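Local coordinates for protein tRNA-5-methyluridine(54) 2-sulfurtransferase (Pyrococcus horikoshii, PDB 5MKO) that catalyses the ATP-dependent 2-thiolation of 5-methyluridine in the T loop of tRNAs, with an iron-sulfur cluster as cofactor, at residues K49-L54 with F151-T156; N76-H81 with P107-R112; I141-A146 with I193-P198; L80-G85 with L136-I141. All coordinates share one frame; numbering follows the deposited sequence.

How the interactions relate
All four contacts belong to the PP-loop domain and share one sheet. Interactions 1 and 2 pair neighbouring strands and are joined by I53 N to N76 O (2.8 Å) and I53 O to E78 N (3.0 Å), their centres about 12 Å apart. Interactions 3 and 4 lay helix 132-148 over the sheet and share I141. L80 ties them to the strands: its CD2 lies 3.8 Å from both F145 CB and M142 CA. Strand 194-196 of interaction 3 continues the sheet beyond interaction 1 through I154 N to K194 O (2.8 Å). AMP lies near the C-terminal ends of strands 52-56, 76-83 and 153-155, and interaction 4 supplies I82 and K138 to its binding.

Interaction 1 of 4, residues K49-L54 with F151-T156; sequences KDERIL and FDAIAT. With AMP (adenosine monophosphate), chain C.
F151 puts its ring between R52 and L54. From the backbone outward, its CB lies near R52 O, CG meets L54 CB, and CD1 lies by both R52 O and L54 CB (3.7 Å). CE1 approaches I53 O obliquely, while CE2 and CZ face R52 NH2, CZ at 3.4 Å. L54 CB makes a CH-pi contact with one face, while the R52 guanidinium forms a cation-pi stack on the opposite one, its CZ 4.1 Å from the ring centroid and the planes 28° apart. A bend at chi3 (80°) folds the arginine over the ring; its NH1 bonds to N149 O and NH2 pairs with E78. Were F151 an alanine, the guanidinium would probably lose its stacking surface and a gap would open beside L54. At the backbone, R52 and D152 are linked twice: R52 N donates almost straight to the anti lone pair of D152 OD2 (3.0 Å), and D152 N bonds to R52 O. Further along, L54 N binds A153 O (2.8 Å) and A155 N binds L54 O (2.9 Å). This is the parallel pairing of strands 52-56 and 153-155 in the sheet of the PP-loop ATPase fold, with T156 leading on to the AMP ribose.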
# COMPACT_ATOMS: atom_id res chain seq x y z
N LYS A 49 -14.32 -22.22 23.45
CA LYS A 49 -14.63 -21.79 24.81
C LYS A 49 -13.99 -22.67 25.90
O LYS A 49 -13.93 -22.25 27.06
CB LYS A 49 -16.15 -21.63 25.02
CG LYS A 49 -16.62 -20.25 24.56
CD LYS A 49 -18.12 -20.12 24.49
CE LYS A 49 -18.50 -18.82 23.84
NZ LYS A 49 -19.97 -18.68 23.70
N ASP A 50 -13.45 -23.84 25.52
CA ASP A 50 -12.78 -24.77 26.44
C ASP A 50 -11.32 -24.39 26.76
O ASP A 50 -10.83 -24.71 27.84
CB ASP A 50 -12.87 -26.23 25.94
CG ASP A 50 -12.38 -26.44 24.52
OD1 ASP A 50 -11.14 -26.41 24.31
OD2 ASP A 50 -13.22 -26.63 23.62
N GLU A 51 -10.65 -23.70 25.81
CA GLU A 51 -9.25 -23.25 25.89
C GLU A 51 -8.98 -22.27 27.03
O GLU A 51 -9.84 -21.45 27.35
CB GLU A 51 -8.83 -22.57 24.57
CG GLU A 51 -8.49 -23.52 23.44
CD GLU A 51 -7.96 -22.86 22.19
OE1 GLU A 51 -8.76 -22.21 21.47
OE2 GLU A 51 -6.75 -23.00 21.91
N ARG A 52 -7.76 -22.34 27.61
CA ARG A 52 -7.27 -21.40 28.61
C ARG A 52 -6.51 -20.31 27.84
O ARG A 52 -5.43 -20.58 27.29
CB ARG A 52 -6.36 -22.10 29.62
CG ARG A 52 -7.10 -22.73 30.79
CD ARG A 52 -6.15 -23.36 31.78
NE ARG A 52 -5.55 -22.38 32.69
CZ ARG A 52 -4.25 -22.26 32.91
NH1 ARG A 52 -3.38 -23.04 32.28
NH2 ARG A 52 -3.80 -21.37 33.79
N ILE A 53 -7.11 -19.12 27.75
CA ILE A 53 -6.58 -17.97 27.00
C ILE A 53 -5.78 -17.01 27.88
O ILE A 53 -6.23 -16.64 28.97
CB ILE A 53 -7.73 -17.26 26.22
CG1 ILE A 53 -8.54 -18.27 25.37
CG2 ILE A 53 -7.19 -16.11 25.34
CD1 ILE A 53 -9.99 -17.92 25.12
N LEU A 54 -4.59 -16.60 27.41
CA LEU A 54 -3.75 -15.62 28.09
C LEU A 54 -3.79 -14.31 27.32
O LEU A 54 -3.31 -14.25 26.18
CB LEU A 54 -2.30 -16.12 28.29
CG LEU A 54 -1.34 -15.15 29.00
CD1 LEU A 54 -1.56 -15.13 30.50
CD2 LEU A 54 0.09 -15.49 28.69
N PHE A 151 -0.99 -22.57 29.03
CA PHE A 151 -2.06 -21.83 28.37
C PHE A 151 -2.18 -22.30 26.93
O PHE A 151 -1.17 -22.51 26.26
CB PHE A 151 -1.80 -20.31 28.42
CG PHE A 151 -2.24 -19.66 29.71
CD1 PHE A 151 -3.55 -19.22 29.87
CD2 PHE A 151 -1.35 -19.51 30.76
CE1 PHE A 151 -3.95 -18.63 31.07
CE2 PHE A 151 -1.75 -18.92 31.96
CZ PHE A 151 -3.05 -18.47 32.10
N ASP A 152 -3.42 -22.46 26.47
CA ASP A 152 -3.71 -22.95 25.13
C ASP A 152 -3.53 -21.92 24.02
O ASP A 152 -3.23 -22.30 22.88
CB ASP A 152 -5.12 -23.55 25.10
CG ASP A 152 -5.24 -24.78 25.97
OD1 ASP A 152 -4.59 -25.81 25.64
OD2 ASP A 152 -5.97 -24.72 26.98
N ALA A 153 -3.69 -20.63 24.34
CA ALA A 153 -3.57 -19.53 23.38
C ALA A 153 -3.19 -18.21 24.03
O ALA A 153 -3.46 -18.00 25.22
CB ALA A 153 -4.89 -19.37 22.64
N ILE A 154 -2.57 -17.31 23.24
CA ILE A 154 -2.21 -15.94 23.63
C ILE A 154 -3.05 -15.03 22.74
O ILE A 154 -3.09 -15.24 21.53
CB ILE A 154 -0.70 -15.56 23.51
CG1 ILE A 154 0.24 -16.62 24.13
CG2 ILE A 154 -0.45 -14.18 24.12
CD1 ILE A 154 1.74 -16.43 23.81
N ALA A 155 -3.72 -14.04 23.33
CA ALA A 155 -4.51 -13.07 22.57
C ALA A 155 -3.93 -11.68 22.78
O ALA A 155 -3.64 -11.29 23.92
CB ALA A 155 -5.97 -13.13 23.01
N THR A 156 -3.70 -10.97 21.67
CA THR A 156 -3.15 -9.61 21.69
C THR A 156 -4.22 -8.61 21.25
O THR A 156 -5.27 -9.01 20.75
CB THR A 156 -1.83 -9.52 20.91
OG1 THR A 156 -2.02 -9.94 19.56
CG2 THR A 156 -0.69 -10.28 21.58
P AMP C . 2.74 -3.30 20.64
O1P AMP C . 3.16 -2.31 21.75
O2P AMP C . 1.72 -2.61 19.68
O3P AMP C . 3.88 -3.97 19.93
O5' AMP C . 1.92 -4.43 21.37
C5' AMP C . 1.15 -5.45 20.71
C4' AMP C . 0.35 -6.18 21.75
O4' AMP C . 1.24 -6.73 22.75
C3' AMP C . -0.62 -5.31 22.53
O3' AMP C . -1.83 -5.13 21.81
C2' AMP C . -0.78 -6.10 23.83
O2' AMP C . -1.69 -7.18 23.64
C1' AMP C . 0.63 -6.67 24.03
N9 AMP C . 1.50 -5.91 24.93
C8 AMP C . 2.22 -4.78 24.63
N7 AMP C . 2.92 -4.30 25.63
C5 AMP C . 2.66 -5.19 26.66
C6 AMP C . 3.09 -5.24 28.00
N6 AMP C . 3.87 -4.31 28.57
N1 AMP C . 2.66 -6.27 28.76
C2 AMP C . 1.84 -7.18 28.22
N3 AMP C . 1.34 -7.22 26.98
C4 AMP C . 1.79 -6.19 26.24

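Interaction 2 of 4, residues N76-H81 with P107-R112; sequences NIECLH and PLHIVR. With AMP (adenosine monophosphate), chain C.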
# COMPACT_ATOMS: atom_id res chain seq x y z
N ASN A 76 -12.50 -18.47 28.88
CA ASN A 76 -11.64 -18.78 30.03
C ASN A 76 -10.33 -17.98 29.88
O ASN A 76 -9.37 -18.46 29.28
CB ASN A 76 -11.39 -20.30 30.13
CG ASN A 76 -10.75 -20.79 31.42
OD1 ASN A 76 -10.31 -20.01 32.28
ND2 ASN A 76 -10.67 -22.10 31.55
N ILE A 77 -10.32 -16.74 30.40
CA ILE A 77 -9.17 -15.86 30.27
C ILE A 77 -8.46 -15.56 31.58
O ILE A 77 -9.04 -15.59 32.66
CB ILE A 77 -9.50 -14.54 29.49
CG1 ILE A 77 -10.41 -13.59 30.30
CG2 ILE A 77 -10.06 -14.82 28.08
CD1 ILE A 77 -10.07 -12.13 30.11
N GLU A 78 -7.16 -15.27 31.44
CA GLU A 78 -6.22 -14.83 32.45
C GLU A 78 -5.35 -13.79 31.75
O GLU A 78 -5.25 -13.82 30.52
CB GLU A 78 -5.41 -15.99 33.03
CG GLU A 78 -6.15 -16.69 34.16
CD GLU A 78 -5.52 -17.98 34.66
OE1 GLU A 78 -6.03 -19.06 34.30
OE2 GLU A 78 -4.55 -17.90 35.44
N CYS A 79 -4.81 -12.83 32.48
CA CYS A 79 -4.07 -11.73 31.88
C CYS A 79 -2.63 -11.62 32.33
O CYS A 79 -2.32 -11.91 33.49
CB CYS A 79 -4.81 -10.42 32.08
SG CYS A 79 -6.55 -10.47 31.58
N LEU A 80 -1.75 -11.19 31.42
CA LEU A 80 -0.35 -10.96 31.72
C LEU A 80 0.07 -9.54 31.40
O LEU A 80 -0.16 -9.07 30.29
CB LEU A 80 0.60 -11.98 31.03
CG LEU A 80 2.12 -11.70 31.15
CD1 LEU A 80 2.63 -11.92 32.56
CD2 LEU A 80 2.91 -12.53 30.19
N HIS A 81 0.68 -8.86 32.37
CA HIS A 81 1.23 -7.54 32.16
C HIS A 81 2.73 -7.62 32.38
O HIS A 81 3.18 -8.16 33.39
CB HIS A 81 0.60 -6.47 33.07
CG HIS A 81 1.26 -5.14 32.94
ND1 HIS A 81 1.09 -4.36 31.81
CD2 HIS A 81 2.15 -4.52 33.77
CE1 HIS A 81 1.86 -3.29 31.99
NE2 HIS A 81 2.51 -3.35 33.15
N PRO A 107 -8.17 -12.75 36.27
CA PRO A 107 -6.90 -12.82 37.02
C PRO A 107 -5.75 -12.14 36.28
O PRO A 107 -5.62 -12.31 35.07
CB PRO A 107 -6.65 -14.33 37.15
CG PRO A 107 -7.98 -14.97 36.89
CD PRO A 107 -8.64 -14.09 35.89
N LEU A 108 -4.95 -11.34 36.99
CA LEU A 108 -3.82 -10.64 36.37
C LEU A 108 -2.49 -11.09 36.98
O LEU A 108 -2.33 -11.09 38.20
CB LEU A 108 -3.98 -9.11 36.43
CG LEU A 108 -2.76 -8.25 36.05
CD1 LEU A 108 -2.47 -8.30 34.56
CD2 LEU A 108 -2.95 -6.82 36.49
N HIS A 109 -1.55 -11.46 36.10
CA HIS A 109 -0.20 -11.87 36.44
C HIS A 109 0.74 -10.78 35.96
O HIS A 109 0.60 -10.29 34.84
CB HIS A 109 0.17 -13.22 35.81
CG HIS A 109 -0.82 -14.31 36.07
ND1 HIS A 109 -2.03 -14.32 35.42
CD2 HIS A 109 -0.75 -15.40 36.87
CE1 HIS A 109 -2.68 -15.40 35.84
NE2 HIS A 109 -1.94 -16.10 36.69
N ILE A 110 1.68 -10.36 36.81
CA ILE A 110 2.62 -9.29 36.51
C ILE A 110 4.05 -9.81 36.53
O ILE A 110 4.45 -10.46 37.50
CB ILE A 110 2.40 -8.07 37.46
CG1 ILE A 110 0.98 -7.46 37.27
CG2 ILE A 110 3.50 -7.01 37.27
CD1 ILE A 110 0.50 -6.60 38.41
N VAL A 111 4.81 -9.50 35.47
CA VAL A 111 6.22 -9.85 35.32
C VAL A 111 7.03 -8.53 35.20
O VAL A 111 6.81 -7.75 34.28
CB VAL A 111 6.48 -10.83 34.13
CG1 VAL A 111 7.98 -10.99 33.86
CG2 VAL A 111 5.84 -12.18 34.39
N ARG A 112 7.92 -8.28 36.17
CA ARG A 112 8.76 -7.08 36.21
C ARG A 112 10.16 -7.46 35.72
O ARG A 112 10.87 -8.20 36.42
CB ARG A 112 8.77 -6.47 37.63
CG ARG A 112 7.40 -5.96 38.10
CD ARG A 112 7.44 -5.43 39.52
NE ARG A 112 6.12 -4.99 39.99
CZ ARG A 112 5.25 -5.76 40.62
NH1 ARG A 112 5.54 -7.04 40.87
NH2 ARG A 112 4.08 -5.27 41.02
P AMP C . 2.74 -3.30 20.64
O1P AMP C . 3.16 -2.31 21.75
O2P AMP C . 1.72 -2.61 19.68
O3P AMP C . 3.88 -3.97 19.93
O5' AMP C . 1.92 -4.43 21.37
C5' AMP C . 1.15 -5.45 20.71
C4' AMP C . 0.35 -6.18 21.75
O4' AMP C . 1.24 -6.73 22.75
C3' AMP C . -0.62 -5.31 22.53
O3' AMP C . -1.83 -5.13 21.81
C2' AMP C . -0.78 -6.10 23.83
O2' AMP C . -1.69 -7.18 23.64
C1' AMP C . 0.63 -6.67 24.03
N9 AMP C . 1.50 -5.91 24.93
C8 AMP C . 2.22 -4.78 24.63
N7 AMP C . 2.92 -4.30 25.63
C5 AMP C . 2.66 -5.19 26.66
C6 AMP C . 3.09 -5.24 28.00
N6 AMP C . 3.87 -4.31 28.57
N1 AMP C . 2.66 -6.27 28.76
C2 AMP C . 1.84 -7.18 28.22
N3 AMP C . 1.34 -7.22 26.98
C4 AMP C . 1.79 -6.19 26.24
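C79 and H109 meet where backbone and side chain bond to the same oxygen. Among the hydrogen bonds, C79 O accepts from H109 N (2.8 Å) and from H109 ND1 (3.1 Å), which reach it from opposite faces of the carbonyl plane. With CG beside its own backbone N (chi1 -52°), the imidazole turns back toward strand 76-83 and holds C79 O in its ring plane at the edge. The remaining bonds form a regular parallel ladder: C79 N to P107 O, H81 N to H109 O (2.9 Å) and V111 N to H81 O (3.0 Å). The E78 carboxylate, whose outside partner is R52, also lies at the edge of the imidazole. Apolar contacts complete the interface. E78 CG rests on P107 CG (3.7 Å), L80 CD1 touches V111 CG2 (3.7 Å) on the face bearing H109, and L108 CD1 reaches C79 CB on the other. The two strands are joined by helix 90-104 as a beta-alpha-beta unit. That helix packs against C79, H81 and I110, while helix 132-148 covers L80 and V111 and sets F145 edge-to-face with H109.

Interaction 3 of 4, residues I141-A146 with I193-P198; sequences IMNKFA and IKKVKP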
# COMPACT_ATOMS: atom_id res chain seq x y z
N ILE A 141 8.77 -13.28 26.73
CA ILE A 141 8.18 -13.38 28.05
C ILE A 141 6.72 -13.81 27.96
O ILE A 141 6.35 -14.71 28.71
CB ILE A 141 8.39 -12.07 28.88
CG1 ILE A 141 9.87 -11.96 29.32
CG2 ILE A 141 7.44 -12.00 30.10
CD1 ILE A 141 10.33 -10.62 29.74
N MET A 142 5.93 -13.25 27.02
CA MET A 142 4.53 -13.67 26.90
C MET A 142 4.42 -15.09 26.36
O MET A 142 3.50 -15.78 26.77
CB MET A 142 3.62 -12.66 26.16
CG MET A 142 3.85 -12.54 24.68
SD MET A 142 2.77 -11.30 23.90
CE MET A 142 3.66 -9.78 24.30
N ASN A 143 5.38 -15.55 25.52
CA ASN A 143 5.36 -16.92 25.01
C ASN A 143 5.78 -17.91 26.08
O ASN A 143 5.07 -18.90 26.29
CB ASN A 143 6.21 -17.09 23.77
CG ASN A 143 5.90 -18.36 23.02
OD1 ASN A 143 4.97 -18.42 22.21
ND2 ASN A 143 6.65 -19.41 23.32
N LYS A 144 6.93 -17.66 26.77
CA LYS A 144 7.41 -18.56 27.82
C LYS A 144 6.47 -18.59 29.02
O LYS A 144 6.30 -19.66 29.59
CB LYS A 144 8.86 -18.28 28.24
CG LYS A 144 9.51 -19.54 28.80
CD LYS A 144 10.94 -19.37 29.26
CE LYS A 144 11.60 -20.70 29.50
NZ LYS A 144 11.13 -21.36 30.75
N PHE A 145 5.81 -17.47 29.35
CA PHE A 145 4.83 -17.42 30.44
C PHE A 145 3.66 -18.35 30.12
O PHE A 145 3.30 -19.18 30.96
CB PHE A 145 4.32 -15.99 30.70
CG PHE A 145 3.44 -15.88 31.92
CD1 PHE A 145 2.06 -16.05 31.82
CD2 PHE A 145 3.99 -15.63 33.17
CE1 PHE A 145 1.25 -15.99 32.96
CE2 PHE A 145 3.17 -15.56 34.31
CZ PHE A 145 1.81 -15.75 34.20
N ALA A 146 3.10 -18.24 28.89
CA ALA A 146 1.99 -19.05 28.40
C ALA A 146 2.35 -20.55 28.38
O ALA A 146 1.55 -21.38 28.82
CB ALA A 146 1.59 -18.59 27.01
N ILE A 193 3.46 -20.95 21.53
CA ILE A 193 2.02 -21.01 21.79
C ILE A 193 1.25 -20.27 20.67
O ILE A 193 1.79 -19.33 20.07
CB ILE A 193 1.71 -20.45 23.23
CG1 ILE A 193 2.52 -21.19 24.34
CG2 ILE A 193 0.21 -20.41 23.57
CD1 ILE A 193 2.40 -22.74 24.45
N LYS A 194 0.02 -20.72 20.38
CA LYS A 194 -0.86 -20.13 19.39
C LYS A 194 -1.17 -18.68 19.79
O LYS A 194 -1.59 -18.43 20.92
CB LYS A 194 -2.17 -20.94 19.27
CG LYS A 194 -3.23 -20.29 18.39
CD LYS A 194 -4.47 -21.16 18.22
CE LYS A 194 -5.51 -20.94 19.29
NZ LYS A 194 -6.73 -21.77 19.06
N LYS A 195 -0.89 -17.73 18.88
CA LYS A 195 -1.15 -16.30 19.06
C LYS A 195 -2.35 -15.95 18.19
O LYS A 195 -2.41 -16.36 17.04
CB LYS A 195 0.07 -15.45 18.70
CG LYS A 195 1.09 -15.29 19.82
CD LYS A 195 1.98 -14.05 19.61
CE LYS A 195 2.98 -13.78 20.72
NZ LYS A 195 4.11 -14.77 20.76
N VAL A 196 -3.33 -15.22 18.75
CA VAL A 196 -4.54 -14.82 18.01
C VAL A 196 -4.84 -13.33 18.17
O VAL A 196 -4.41 -12.70 19.15
CB VAL A 196 -5.79 -15.70 18.32
CG1 VAL A 196 -5.65 -17.10 17.73
CG2 VAL A 196 -6.10 -15.75 19.81
N LYS A 197 -5.57 -12.76 17.18
CA LYS A 197 -5.97 -11.35 17.15
C LYS A 197 -7.50 -11.21 17.09
O LYS A 197 -8.06 -11.08 16.00
CB LYS A 197 -5.26 -10.60 16.01
CG LYS A 197 -3.78 -10.39 16.26
CD LYS A 197 -2.99 -10.11 14.99
CE LYS A 197 -1.55 -9.84 15.32
NZ LYS A 197 -0.75 -9.54 14.12
N PRO A 198 -8.22 -11.26 18.25
CA PRO A 198 -9.70 -11.15 18.20
C PRO A 198 -10.24 -9.83 17.65
O PRO A 198 -11.35 -9.80 17.14
CB PRO A 198 -10.12 -11.39 19.66
CG PRO A 198 -8.93 -12.03 20.32
CD PRO A 198 -7.74 -11.45 19.63
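Helix 132-148 packs on the sheet of the PP-loop domain, a member of the HUP class of nucleotide-binding folds, and here N143 and A146 meet I193 at the entry to strand 194-196. The polar link is a single hydrogen bond. I193 N donates to N143 OD1 at 3.0 Å, with a bent N-H...O angle of 138°, the donor tilted somewhat from the amide plane. N143 can reach across because its CG stands opposite the backbone N (chi1 -164°), which swings the amide out from the helix. Its ND2 is used as well, donating to K191 O, so both ends of the amide grip the chain just ahead of the strand and its rotation is fixed. One turn on, A146 presents its methyl to the isoleucine: A146 CB lies 3.8 Å from I193 CG1 and 4.1 Å from I193 CG2, so both branches of I193 lean on it. I154, on the adjacent strand 153-155, also packs against N143, A146 and I193, so that the helix covers the two parallel strands together. Toward the nucleotide, M142 takes part through its thioether. That side chain comes within about 4 Å of AMP at the nearest atoms, and K195 runs across it at about a right angle, laying its CE 4.0 Å from M142 SD.

Interaction 4 of 4, residues L80-G85 with L136-I141; sequences LHINLG and LTKRYI. With AMP (adenosine monophosphate), chain C.
I82 and K138 face each other from strand and helix, each also in contact with AMP. I82 buries the most surface here. Its CD1 ends 3.6 Å from K138 O and 3.8 Å from I141 CG2, settling on the helix between those two residues, while CG1, beside the backbone N, also lies against I141 CG2. The backbone of I82 reads the adenine edge: I82 N donates to AMP N1 (2.9 Å) and AMP N6 donates to I82 O (2.8 Å). This pair of bonds matches the N6-H and N1 pattern of adenine. K138 reaches from the helix, past L84 and the adenine, to the phosphate. K138 CG meets L84 CD1 at 3.8 Å, the two side chains crossing at about a right angle. K138 CD then passes 3.3 Å from AMP N7, and a bend at chi3 (-64°) carries NZ to AMP O1P in a weak hydrogen bond of 3.2 Å. A leucine in place of K138 would probably leave the phosphate oxygen O1P without this positive partner. L84 adds its other branch to the pocket, with CD2 3.5 Å from AMP N6. At the end of the strand, N83 OD1 accepts from G85 N in an Asx turn. The strand 76-83 is flanked by strands 52-56 and 108-112 of the sheet. Helix 132-148 carries C134, a ligand of the iron-sulfur cluster, close to K138, and also packs on helix 288-293 through L136, T137 and I141.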
# COMPACT_ATOMS: atom_id res chain seq x y z
N LEU A 80 -1.75 -11.19 31.42
CA LEU A 80 -0.35 -10.96 31.72
C LEU A 80 0.07 -9.54 31.40
O LEU A 80 -0.16 -9.07 30.29
CB LEU A 80 0.60 -11.98 31.03
CG LEU A 80 2.12 -11.70 31.15
CD1 LEU A 80 2.63 -11.92 32.56
CD2 LEU A 80 2.91 -12.53 30.19
N HIS A 81 0.68 -8.86 32.37
CA HIS A 81 1.23 -7.54 32.16
C HIS A 81 2.73 -7.62 32.38
O HIS A 81 3.18 -8.16 33.39
CB HIS A 81 0.60 -6.47 33.07
CG HIS A 81 1.26 -5.14 32.94
ND1 HIS A 81 1.09 -4.36 31.81
CD2 HIS A 81 2.15 -4.52 33.77
CE1 HIS A 81 1.86 -3.29 31.99
NE2 HIS A 81 2.51 -3.35 33.15
N ILE A 82 3.50 -7.11 31.42
CA ILE A 82 4.96 -7.09 31.51
C ILE A 82 5.41 -5.66 31.80
O ILE A 82 5.17 -4.77 30.99
CB ILE A 82 5.68 -7.73 30.28
CG1 ILE A 82 4.99 -9.05 29.83
CG2 ILE A 82 7.18 -7.95 30.59
CD1 ILE A 82 5.25 -9.45 28.40
N ASN A 83 6.01 -5.44 32.97
CA ASN A 83 6.53 -4.14 33.40
C ASN A 83 7.97 -4.07 32.88
O ASN A 83 8.84 -4.81 33.36
CB ASN A 83 6.47 -4.03 34.93
CG ASN A 83 6.88 -2.69 35.49
OD1 ASN A 83 8.04 -2.28 35.41
ND2 ASN A 83 5.95 -2.00 36.12
N LEU A 84 8.20 -3.21 31.89
CA LEU A 84 9.51 -3.05 31.25
C LEU A 84 10.49 -2.16 32.05
O LEU A 84 11.55 -1.81 31.54
CB LEU A 84 9.39 -2.56 29.79
CG LEU A 84 8.47 -3.31 28.79
CD1 LEU A 84 8.64 -4.84 28.79
CD2 LEU A 84 7.05 -2.85 28.90
N GLY A 85 10.11 -1.80 33.28
CA GLY A 85 10.93 -1.02 34.20
C GLY A 85 11.34 0.37 33.76
O GLY A 85 12.37 0.88 34.22
N LEU A 136 11.28 -7.94 21.28
CA LEU A 136 11.96 -9.21 21.50
C LEU A 136 11.71 -9.68 22.94
O LEU A 136 11.42 -10.86 23.15
CB LEU A 136 13.49 -9.06 21.22
CG LEU A 136 14.49 -10.04 21.90
CD1 LEU A 136 14.56 -11.38 21.17
CD2 LEU A 136 15.88 -9.43 22.03
N THR A 137 11.80 -8.75 23.93
CA THR A 137 11.60 -9.04 25.36
C THR A 137 10.13 -9.37 25.66
O THR A 137 9.87 -10.35 26.37
CB THR A 137 12.19 -7.90 26.23
OG1 THR A 137 13.56 -7.70 25.89
CG2 THR A 137 12.13 -8.20 27.71
N LYS A 138 9.17 -8.59 25.13
CA LYS A 138 7.74 -8.82 25.34
C LYS A 138 7.25 -10.13 24.73
O LYS A 138 6.62 -10.92 25.43
CB LYS A 138 6.88 -7.64 24.85
CG LYS A 138 7.03 -6.38 25.71
CD LYS A 138 6.09 -5.26 25.29
CE LYS A 138 6.32 -4.70 23.91
NZ LYS A 138 5.48 -3.50 23.66
N ARG A 139 7.53 -10.35 23.44
CA ARG A 139 7.15 -11.54 22.67
C ARG A 139 7.65 -12.84 23.29
O ARG A 139 6.91 -13.83 23.26
CB ARG A 139 7.62 -11.42 21.20
CG ARG A 139 6.58 -10.76 20.29
CD ARG A 139 7.12 -10.49 18.89
NE ARG A 139 7.64 -9.12 18.78
CZ ARG A 139 8.60 -8.74 17.95
NH1 ARG A 139 9.16 -9.62 17.13
NH2 ARG A 139 9.01 -7.48 17.93
N TYR A 140 8.88 -12.84 23.86
CA TYR A 140 9.52 -13.99 24.51
C TYR A 140 8.86 -14.30 25.85
O TYR A 140 8.51 -15.46 26.10
CB TYR A 140 11.03 -13.78 24.69
CG TYR A 140 11.71 -14.88 25.47
CD1 TYR A 140 11.70 -14.89 26.87
CD2 TYR A 140 12.32 -15.95 24.82
CE1 TYR A 140 12.28 -15.93 27.59
CE2 TYR A 140 12.92 -16.99 25.54
CZ TYR A 140 12.90 -16.97 26.92
OH TYR A 140 13.48 -17.98 27.64
N ILE A 141 8.77 -13.28 26.73
CA ILE A 141 8.18 -13.38 28.05
C ILE A 141 6.72 -13.81 27.96
O ILE A 141 6.35 -14.71 28.71
CB ILE A 141 8.39 -12.07 28.88
CG1 ILE A 141 9.87 -11.96 29.32
CG2 ILE A 141 7.44 -12.00 30.10
CD1 ILE A 141 10.33 -10.62 29.74
P AMP C . 2.74 -3.30 20.64
O1P AMP C . 3.16 -2.31 21.75
O2P AMP C . 1.72 -2.61 19.68
O3P AMP C . 3.88 -3.97 19.93
O5' AMP C . 1.92 -4.43 21.37
C5' AMP C . 1.15 -5.45 20.71
C4' AMP C . 0.35 -6.18 21.75
O4' AMP C . 1.24 -6.73 22.75
C3' AMP C . -0.62 -5.31 22.53
O3' AMP C . -1.83 -5.13 21.81
C2' AMP C . -0.78 -6.10 23.83
O2' AMP C . -1.69 -7.18 23.64
C1' AMP C . 0.63 -6.67 24.03
N9 AMP C . 1.50 -5.91 24.93
C8 AMP C . 2.22 -4.78 24.63
N7 AMP C . 2.92 -4.30 25.63
C5 AMP C . 2.66 -5.19 26.66
C6 AMP C . 3.09 -5.24 28.00
N6 AMP C . 3.87 -4.31 28.57
N1 AMP C . 2.66 -6.27 28.76
C2 AMP C . 1.84 -7.18 28.22
N3 AMP C . 1.34 -7.22 26.98
C4 AMP C . 1.79 -6.19 26.24